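Local coordinates for protein benzoylformate Decarboxylase (Polynucleobacter necessarius, PDB 4K9Q) that probably catalyses the thiamine diphosphate- and magnesium-dependent decarboxylation of benzoylformate to benzaldehyde and carbon dioxide, at residues A[99-104]-A[157-162]; A[131-136]-A[165-170]. One frame throughout, in Å; residues are numbered along the deposited sequence.

Both contacts lie at one edge of the N-terminal thiamine diphosphate-binding domain, away from the annotated cofactor and metal sites. Their centres are about 14 Å apart. Their segments alternate along the chain in the order 99-104, 131-136, 157-162, 165-170. Interaction 1 joins the loop after strand 93-98 to the end of strand 154-159, two neighbours in a six-stranded parallel sheet. Interaction 2 packs the residues leading into helix 135-147, and its first turn, against strand 166-167 and its flanks. The two touch directly, with Asp162 lying against Pro132 and Val135. Both also meet the third subunit, so this edge of the domain helps build the tetramer interface.

Interaction 1. Residues A[99-104]-A[157-162]; sequences QTREML and SLPLDD
Arg101 grips Asp162 side-on, with one nitrogen on each carboxylate oxygen. Arg101 NE donates to OD1 of Asp162 at 2.9 Å, almost straight at 176°. Arg101 NH1 reaches OD2 of Asp162 at 2.8 Å. Both oxygens use their syn lone pairs, and the two flat groups are nearly coplanar. The Arg101 chain is extended from CG to NE, which carries the guanidinium past Asp161 to this carboxylate. Pro159 CG lies over one face of the guanidinium, offset toward its rim. NH1 also bonds to Pro129 O, and NH2 to Ala130 O of the third subunit, so NE, NH1 and NH2 all have partners. Were Arg101 an alanine, the buried carboxylate of Asp162 would probably lose its mate, and a gap would open beside Pro159 CG.

Asp161 holds the backbone of the other segment. Its OD1 accepts from Arg101 N at 2.9 Å, and the donor stands above the carboxylate plane. Thr100 OG1 accepts from Glu102 N at 3.0 Å, an ST turn that shapes the loop. Leu160 CD2 packs on Thr100 N at 3.6 Å.

The side at Glu102 is looser and partly exposed. There a water donates to both Glu102 OE2 and Asp161 OD2, bridging two carboxylates that do not touch.

Trp280 of the second subunit packs on Thr100 and Glu102. Within the chain, the contact lies just past the point where strands 93-98 and 154-159 pair through Leu158, Ala96 and Gln98, with Pro159 and Leu104 both against Gln98. Helix 135-147 meets Leu158 and Asp162.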
ATOM      1  N   GLN A  99      14.357  -3.898 -14.170  1.00 10.82           N
ATOM      2  CA  GLN A  99      15.297  -4.973 -14.489  1.00 11.25           C
ATOM      3  C   GLN A  99      14.633  -6.004 -15.398  1.00 11.40           C
ATOM      4  O   GLN A  99      13.411  -6.120 -15.435  1.00 12.82           O
ATOM      5  CB  GLN A  99      15.851  -5.630 -13.218  1.00 11.24           C
ATOM      6  CG  GLN A  99      17.230  -5.098 -12.805  1.00 12.52           C
ATOM      7  CD  GLN A  99      18.356  -5.601 -13.719  1.00 13.33           C
ATOM      8  OE1 GLN A  99      18.116  -6.083 -14.834  1.00 12.34           O
ATOM      9  NE2 GLN A  99      19.594  -5.487 -13.246  1.00 13.39           N
ATOM     10  N   THR A 100      15.452  -6.746 -16.134  1.00 11.78           N
ATOM     11  CA  THR A 100      14.943  -7.732 -17.068  1.00 12.06           C
ATOM     12  C   THR A 100      14.137  -8.840 -16.375  1.00 12.70           C
ATOM     13  O   THR A 100      14.507  -9.312 -15.291  1.00 11.57           O
ATOM     14  CB  THR A 100      16.090  -8.357 -17.885  1.00 13.33           C
ATOM     15  OG1 THR A 100      15.586  -9.484 -18.600  1.00 13.52           O
ATOM     16  CG2 THR A 100      17.213  -8.812 -16.964  1.00 13.42           C
ATOM     17  N   ARG A 101      13.044  -9.269 -17.009  1.00 12.67           N
ATOM     18  CA  ARG A 101      12.257 -10.382 -16.471  1.00 13.16           C
ATOM     19  C   ARG A 101      13.120 -11.635 -16.293  1.00 13.14           C
ATOM     20  O   ARG A 101      12.759 -12.536 -15.535  1.00 17.53           O
ATOM     21  CB  ARG A 101      11.050 -10.721 -17.366  1.00 12.98           C
ATOM     22  CG  ARG A 101       9.988  -9.638 -17.431  1.00 13.80           C
ATOM     23  CD  ARG A 101       8.732 -10.101 -18.214  1.00 11.61           C
ATOM     24  NE  ARG A 101       7.985  -8.928 -18.659  1.00 11.60           N
ATOM     25  CZ  ARG A 101       6.903  -8.443 -18.056  1.00 12.58           C
ATOM     26  NH1 ARG A 101       6.325  -7.347 -18.533  1.00 12.63           N
ATOM     27  NH2 ARG A 101       6.401  -9.050 -16.979  1.00 13.23           N
ATOM     28  N   GLU A 102      14.251 -11.696 -16.987  1.00 15.79           N
ATOM     29  CA  GLU A 102      15.141 -12.847 -16.866  1.00 14.17           C
ATOM     30  C   GLU A 102      15.706 -12.952 -15.451  1.00 16.88           C
ATOM     31  O   GLU A 102      16.087 -14.038 -15.022  1.00 17.39           O
ATOM     32  CB  GLU A 102      16.294 -12.772 -17.874  1.00 18.05           C
ATOM     33  CG  GLU A 102      15.882 -12.731 -19.349  1.00 16.39           C
ATOM     34  CD  GLU A 102      15.486 -14.092 -19.912  1.00 26.02           C
ATOM     35  OE1 GLU A 102      15.703 -15.131 -19.250  1.00 24.12           O
ATOM     36  OE2 GLU A 102      14.951 -14.117 -21.040  1.00 29.95           O
ATOM     37  N   MET A 103      15.751 -11.833 -14.723  1.00 13.21           N
ATOM     38  CA  MET A 103      16.341 -11.824 -13.376  1.00 12.00           C
ATOM     39  C   MET A 103      15.419 -11.290 -12.273  1.00 12.51           C
ATOM     40  O   MET A 103      15.726 -11.425 -11.080  1.00 13.48           O
ATOM     41  CB  MET A 103      17.644 -11.004 -13.365  1.00 13.49           C
ATOM     42  CG  MET A 103      18.769 -11.584 -14.215  1.00 14.06           C
ATOM     43  SD  MET A 103      20.387 -10.858 -13.871  1.00 13.75           S
ATOM     44  CE  MET A 103      20.272  -9.261 -14.701  1.00 12.62           C
ATOM     45  N   LEU A 104      14.303 -10.687 -12.667  1.00 12.83           N
ATOM     46  CA  LEU A 104      13.443  -9.945 -11.743  1.00 13.98           C
ATOM     47  C   LEU A 104      13.105 -10.665 -10.441  1.00 13.86           C
ATOM     48  O   LEU A 104      13.073 -10.052  -9.377  1.00 12.36           O
ATOM     49  CB  LEU A 104      12.133  -9.562 -12.433  1.00 19.57           C
ATOM     50  CG  LEU A 104      11.932  -8.126 -12.891  1.00 22.42           C
ATOM     51  CD1 LEU A 104      10.487  -7.973 -13.364  1.00 14.50           C
ATOM     52  CD2 LEU A 104      12.281  -7.128 -11.763  1.00 16.72           C
ATOM     53  N   SER A 157       5.956   0.695 -14.952  1.00  9.94           N
ATOM     54  CA  SER A 157       7.249   0.070 -14.747  1.00 11.81           C
ATOM     55  C   SER A 157       7.443  -0.938 -15.870  1.00 11.24           C
ATOM     56  O   SER A 157       6.637  -1.859 -16.027  1.00 10.91           O
ATOM     57  CB  SER A 157       7.256  -0.636 -13.388  1.00 12.63           C
ATOM     58  OG  SER A 157       8.446  -1.375 -13.203  1.00 11.81           O
ATOM     59  N   LEU A 158       8.518  -0.778 -16.639  1.00  9.87           N
ATOM     60  CA  LEU A 158       8.680  -1.479 -17.910  1.00 10.63           C
ATOM     61  C   LEU A 158       9.985  -2.287 -17.979  1.00 10.26           C
ATOM     62  O   LEU A 158      11.057  -1.737 -18.206  1.00 11.81           O
ATOM     63  CB  LEU A 158       8.592  -0.456 -19.056  1.00 11.45           C
ATOM     64  CG  LEU A 158       7.248   0.306 -19.055  1.00 12.42           C
ATOM     65  CD1 LEU A 158       7.320   1.584 -19.828  1.00 12.81           C
ATOM     66  CD2 LEU A 158       6.116  -0.572 -19.563  1.00 13.15           C
ATOM     67  N   PRO A 159       9.897  -3.604 -17.763  1.00  9.48           N
ATOM     68  CA  PRO A 159      11.100  -4.453 -17.828  1.00 10.93           C
ATOM     69  C   PRO A 159      11.860  -4.303 -19.154  1.00 12.16           C
ATOM     70  O   PRO A 159      11.250  -4.313 -20.216  1.00 11.95           O
ATOM     71  CB  PRO A 159      10.530  -5.866 -17.678  1.00 12.53           C
ATOM     72  CG  PRO A 159       9.302  -5.668 -16.834  1.00 11.69           C
ATOM     73  CD  PRO A 159       8.713  -4.354 -17.298  1.00 12.03           C
ATOM     74  N   LEU A 160      13.184  -4.202 -19.085  1.00 11.43           N
ATOM     75  CA  LEU A 160      13.981  -3.771 -20.237  1.00 12.36           C
ATOM     76  C   LEU A 160      13.941  -4.748 -21.403  1.00 12.81           C
ATOM     77  O   LEU A 160      14.152  -4.362 -22.554  1.00 13.12           O
ATOM     78  CB  LEU A 160      15.434  -3.522 -19.813  1.00 12.65           C
ATOM     79  CG  LEU A 160      16.230  -4.763 -19.405  1.00 13.33           C
ATOM     80  CD1 LEU A 160      16.994  -5.296 -20.612  1.00 14.38           C
ATOM     81  CD2 LEU A 160      17.190  -4.416 -18.277  1.00 15.86           C
ATOM     82  N   ASP A 161      13.682  -6.009 -21.093  1.00 12.99           N
ATOM     83  CA  ASP A 161      13.686  -7.059 -22.108  1.00 12.65           C
ATOM     84  C   ASP A 161      12.408  -7.120 -22.942  1.00 13.28           C
ATOM     85  O   ASP A 161      12.364  -7.839 -23.942  1.00 13.40           O
ATOM     86  CB  ASP A 161      13.992  -8.433 -21.483  1.00 12.20           C
ATOM     87  CG  ASP A 161      13.017  -8.826 -20.365  1.00 14.67           C
ATOM     88  OD1 ASP A 161      12.600  -7.963 -19.558  1.00 14.28           O
ATOM     89  OD2 ASP A 161      12.687 -10.034 -20.279  1.00 17.37           O
ATOM     90  N   ASP A 162      11.374  -6.374 -22.549  1.00 12.04           N
ATOM     91  CA  ASP A 162      10.099  -6.451 -23.262  1.00 13.88           C
ATOM     92  C   ASP A 162      10.184  -5.848 -24.667  1.00 12.44           C
ATOM     93  O   ASP A 162       9.517  -6.322 -25.594  1.00 12.99           O
ATOM     94  CB  ASP A 162       8.990  -5.718 -22.499  1.00 12.52           C
ATOM     95  CG  ASP A 162       8.535  -6.448 -21.236  1.00 15.08           C
ATOM     96  OD1 ASP A 162       9.014  -7.564 -20.945  1.00 16.24           O
ATOM     97  OD2 ASP A 162       7.671  -5.881 -20.539  1.00 12.10           O
TER
HETATM   98  O   HOH W   1      13.229 -12.063 -21.771  1.00 23.25           O

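Interaction 2. Residues A[131-136]-A[165-170]; sequences RPEDVP and KLIPEV
Glu133, which packs on Ile167, also lays its CB over the centre of one face of the Arg131 guanidinium, 3.6 Å above the plane. Asp134 sits at the guanidinium edge. There Arg131 NE donates to OD1 of Asp134 at 3.1 Å, close to the guanidinium plane but 43° out of the carboxylate plane. On the far side of Glu133, its CG meets Ile167 CG2 at 3.8 Å as the two side chains slide past each other in opposite directions.

Ile167 is the apolar centre of the contact. Its CG1 stands between the backbone N and the carbonyl carbon (chi1 63°), which turns CD1 toward Pro136. Ile167 CD1 and Pro136 CG meet tip to tip at 4.0 Å. Ile167 belongs to strand 166-167, which pairs antiparallel with strand 2-3 in a small two-stranded sheet. From this strand Ile167 reaches Pro136 in the first turn of helix 135-147, and Val4 and Ile7 of helix 4-15 add to the apolar cluster round it.

Toward Pro132 the contact is aliphatic too. Pro132 CG lies 3.9 Å from Lys165 CG. The Lys165 chain then bends away, and its NZ bonds to Asp161 O.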
ATOM      1  N   ARG A 131       2.961  -9.075 -19.156  1.00 12.85           N
ATOM      2  CA  ARG A 131       3.754  -9.693 -20.223  1.00 13.67           C
ATOM      3  C   ARG A 131       4.119  -8.624 -21.262  1.00 12.59           C
ATOM      4  O   ARG A 131       3.494  -7.560 -21.307  1.00 12.67           O
ATOM      5  CB  ARG A 131       2.986 -10.849 -20.868  1.00 18.37           C
ATOM      6  CG  ARG A 131       1.661 -10.424 -21.386  1.00 19.38           C
ATOM      7  CD  ARG A 131       0.746 -11.578 -21.793  1.00 17.40           C
ATOM      8  NE  ARG A 131      -0.366 -10.974 -22.503  1.00 19.26           N
ATOM      9  CZ  ARG A 131      -0.976 -11.501 -23.551  1.00 22.72           C
ATOM     10  NH1 ARG A 131      -0.610 -12.694 -24.010  1.00 22.23           N
ATOM     11  NH2 ARG A 131      -1.961 -10.828 -24.126  1.00 23.85           N
ATOM     12  N   PRO A 132       5.151  -8.884 -22.077  1.00 11.94           N
ATOM     13  CA  PRO A 132       5.521  -7.924 -23.127  1.00 12.14           C
ATOM     14  C   PRO A 132       4.346  -7.580 -24.048  1.00 10.84           C
ATOM     15  O   PRO A 132       4.197  -6.427 -24.455  1.00 12.22           O
ATOM     16  CB  PRO A 132       6.597  -8.667 -23.924  1.00 14.43           C
ATOM     17  CG  PRO A 132       7.131  -9.709 -22.996  1.00 15.86           C
ATOM     18  CD  PRO A 132       6.035 -10.062 -22.040  1.00 15.40           C
ATOM     19  N   GLU A 133       3.522  -8.576 -24.362  1.00 14.02           N
ATOM     20  CA  GLU A 133       2.357  -8.379 -25.221  1.00 13.10           C
ATOM     21  C   GLU A 133       1.428  -7.263 -24.734  1.00 15.67           C
ATOM     22  O   GLU A 133       0.731  -6.630 -25.535  1.00 14.97           O
ATOM     23  CB  GLU A 133       1.564  -9.683 -25.355  1.00 16.12           C
ATOM     24  CG  GLU A 133       2.217 -10.746 -26.236  1.00 20.20           C
ATOM     25  CD  GLU A 133       3.279 -11.580 -25.523  1.00 23.05           C
ATOM     26  OE1 GLU A 133       3.615 -11.294 -24.351  1.00 18.45           O
ATOM     27  OE2 GLU A 133       3.787 -12.537 -26.145  1.00 22.44           O
ATOM     28  N   ASP A 134       1.414  -7.024 -23.423  1.00 13.52           N
ATOM     29  CA  ASP A 134       0.510  -6.046 -22.833  1.00 13.49           C
ATOM     30  C   ASP A 134       1.056  -4.626 -22.791  1.00 12.99           C
ATOM     31  O   ASP A 134       0.342  -3.704 -22.374  1.00 12.15           O
ATOM     32  CB  ASP A 134       0.141  -6.459 -21.411  1.00 16.45           C
ATOM     33  CG  ASP A 134      -0.594  -7.791 -21.365  1.00 21.32           C
ATOM     34  OD1 ASP A 134      -1.389  -8.076 -22.290  1.00 23.08           O
ATOM     35  OD2 ASP A 134      -0.368  -8.552 -20.406  1.00 29.94           O
ATOM     36  N   VAL A 135       2.305  -4.428 -23.216  1.00 11.06           N
ATOM     37  CA  VAL A 135       2.917  -3.106 -23.070  1.00 11.02           C
ATOM     38  C   VAL A 135       2.185  -1.996 -23.849  1.00 10.64           C
ATOM     39  O   VAL A 135       1.876  -0.945 -23.277  1.00 11.21           O
ATOM     40  CB  VAL A 135       4.452  -3.124 -23.342  1.00  9.43           C
ATOM     41  CG1 VAL A 135       5.011  -1.692 -23.418  1.00  9.97           C
ATOM     42  CG2 VAL A 135       5.168  -3.956 -22.275  1.00 14.30           C
ATOM     43  N   PRO A 136       1.906  -2.215 -25.148  1.00 10.77           N
ATOM     44  CA  PRO A 136       1.167  -1.180 -25.883  1.00 12.13           C
ATOM     45  C   PRO A 136      -0.183  -0.884 -25.240  1.00 10.52           C
ATOM     46  O   PRO A 136      -0.519   0.289 -25.052  1.00 11.08           O
ATOM     47  CB  PRO A 136       0.989  -1.787 -27.279  1.00 13.08           C
ATOM     48  CG  PRO A 136       2.117  -2.780 -27.404  1.00 14.82           C
ATOM     49  CD  PRO A 136       2.300  -3.340 -26.020  1.00 11.03           C
ATOM     50  N   LYS A 165      10.777  -7.816 -27.988  1.00 13.31           N
ATOM     51  CA  LYS A 165       9.938  -8.994 -28.241  1.00 14.23           C
ATOM     52  C   LYS A 165       9.024  -8.772 -29.449  1.00 14.05           C
ATOM     53  O   LYS A 165       8.405  -7.715 -29.590  1.00 15.32           O
ATOM     54  CB  LYS A 165       9.092  -9.346 -27.010  1.00 14.37           C
ATOM     55  CG  LYS A 165       9.888  -9.678 -25.736  1.00 16.34           C
ATOM     56  CD  LYS A 165      10.719 -10.946 -25.905  1.00 18.56           C
ATOM     57  CE  LYS A 165      11.297 -11.419 -24.578  1.00 20.80           C
ATOM     58  NZ  LYS A 165      12.504 -10.645 -24.227  1.00 28.55           N
ATOM     59  N   LEU A 166       8.954  -9.765 -30.330  1.00 14.80           N
ATOM     60  CA  LEU A 166       7.976  -9.755 -31.413  1.00 15.61           C
ATOM     61  C   LEU A 166       6.632 -10.201 -30.879  1.00 19.20           C
ATOM     62  O   LEU A 166       6.529 -11.254 -30.247  1.00 22.10           O
ATOM     63  CB  LEU A 166       8.402 -10.704 -32.525  1.00 19.03           C
ATOM     64  CG  LEU A 166       9.504 -10.210 -33.456  1.00 22.90           C
ATOM     65  CD1 LEU A 166       9.826 -11.298 -34.469  1.00 26.65           C
ATOM     66  CD2 LEU A 166       9.067  -8.932 -34.154  1.00 22.55           C
ATOM     67  N   ILE A 167       5.601  -9.406 -31.134  1.00 16.77           N
ATOM     68  CA  ILE A 167       4.265  -9.696 -30.626  1.00 20.53           C
ATOM     69  C   ILE A 167       3.235  -9.489 -31.731  1.00 25.15           C
ATOM     70  O   ILE A 167       3.497  -8.782 -32.707  1.00 20.38           O
ATOM     71  CB  ILE A 167       3.907  -8.798 -29.414  1.00 22.26           C
ATOM     72  CG1 ILE A 167       3.872  -7.321 -29.818  1.00 17.03           C
ATOM     73  CG2 ILE A 167       4.889  -9.021 -28.261  1.00 17.69           C
ATOM     74  CD1 ILE A 167       3.142  -6.424 -28.813  1.00 18.50           C
ATOM     75  N   PRO A 168       2.055 -10.112 -31.586  1.00 28.08           N
ATOM     76  CA  PRO A 168       0.987  -9.920 -32.570  1.00 28.23           C
ATOM     77  C   PRO A 168       0.625  -8.450 -32.720  1.00 28.12           C
ATOM     78  O   PRO A 168       0.579  -7.707 -31.735  1.00 30.69           O
ATOM     79  CB  PRO A 168      -0.187 -10.695 -31.963  1.00 30.02           C
ATOM     80  CG  PRO A 168       0.456 -11.734 -31.111  1.00 32.31           C
ATOM     81  CD  PRO A 168       1.668 -11.060 -30.528  1.00 29.41           C
ATOM     82  N   GLU A 169       0.397  -8.029 -33.956  1.00 32.96           N
ATOM     83  CA  GLU A 169      -0.030  -6.669 -34.223  1.00 35.33           C
ATOM     84  C   GLU A 169      -1.499  -6.534 -33.845  1.00 38.16           C
ATOM     85  O   GLU A 169      -2.382  -6.977 -34.583  1.00 43.95           O
ATOM     86  CB  GLU A 169       0.178  -6.322 -35.700  1.00 36.24           C
ATOM     87  CG  GLU A 169       1.308  -5.343 -35.967  1.00 38.36           C
ATOM     88  CD  GLU A 169       0.966  -3.920 -35.559  1.00 40.45           C
ATOM     89  OE1 GLU A 169       1.546  -2.979 -36.145  1.00 39.69           O
ATOM     90  OE2 GLU A 169       0.119  -3.739 -34.654  1.00 46.76           O
ATOM     91  N   VAL A 170      -1.752  -5.947 -32.679  1.00 37.00           N
ATOM     92  CA  VAL A 170      -3.113  -5.683 -32.226  1.00 42.11           C
ATOM     93  C   VAL A 170      -3.341  -4.178 -32.129  1.00 40.25           C
ATOM     94  O   VAL A 170      -2.473  -3.431 -31.666  1.00 37.34           O
ATOM     95  CB  VAL A 170      -3.404  -6.339 -30.862  1.00 40.27           C
ATOM     96  CG1 VAL A 170      -4.784  -5.938 -30.360  0.56 40.34           C
ATOM     97  CG2 VAL A 170      -3.293  -7.854 -30.971  0.58 39.18           C
TER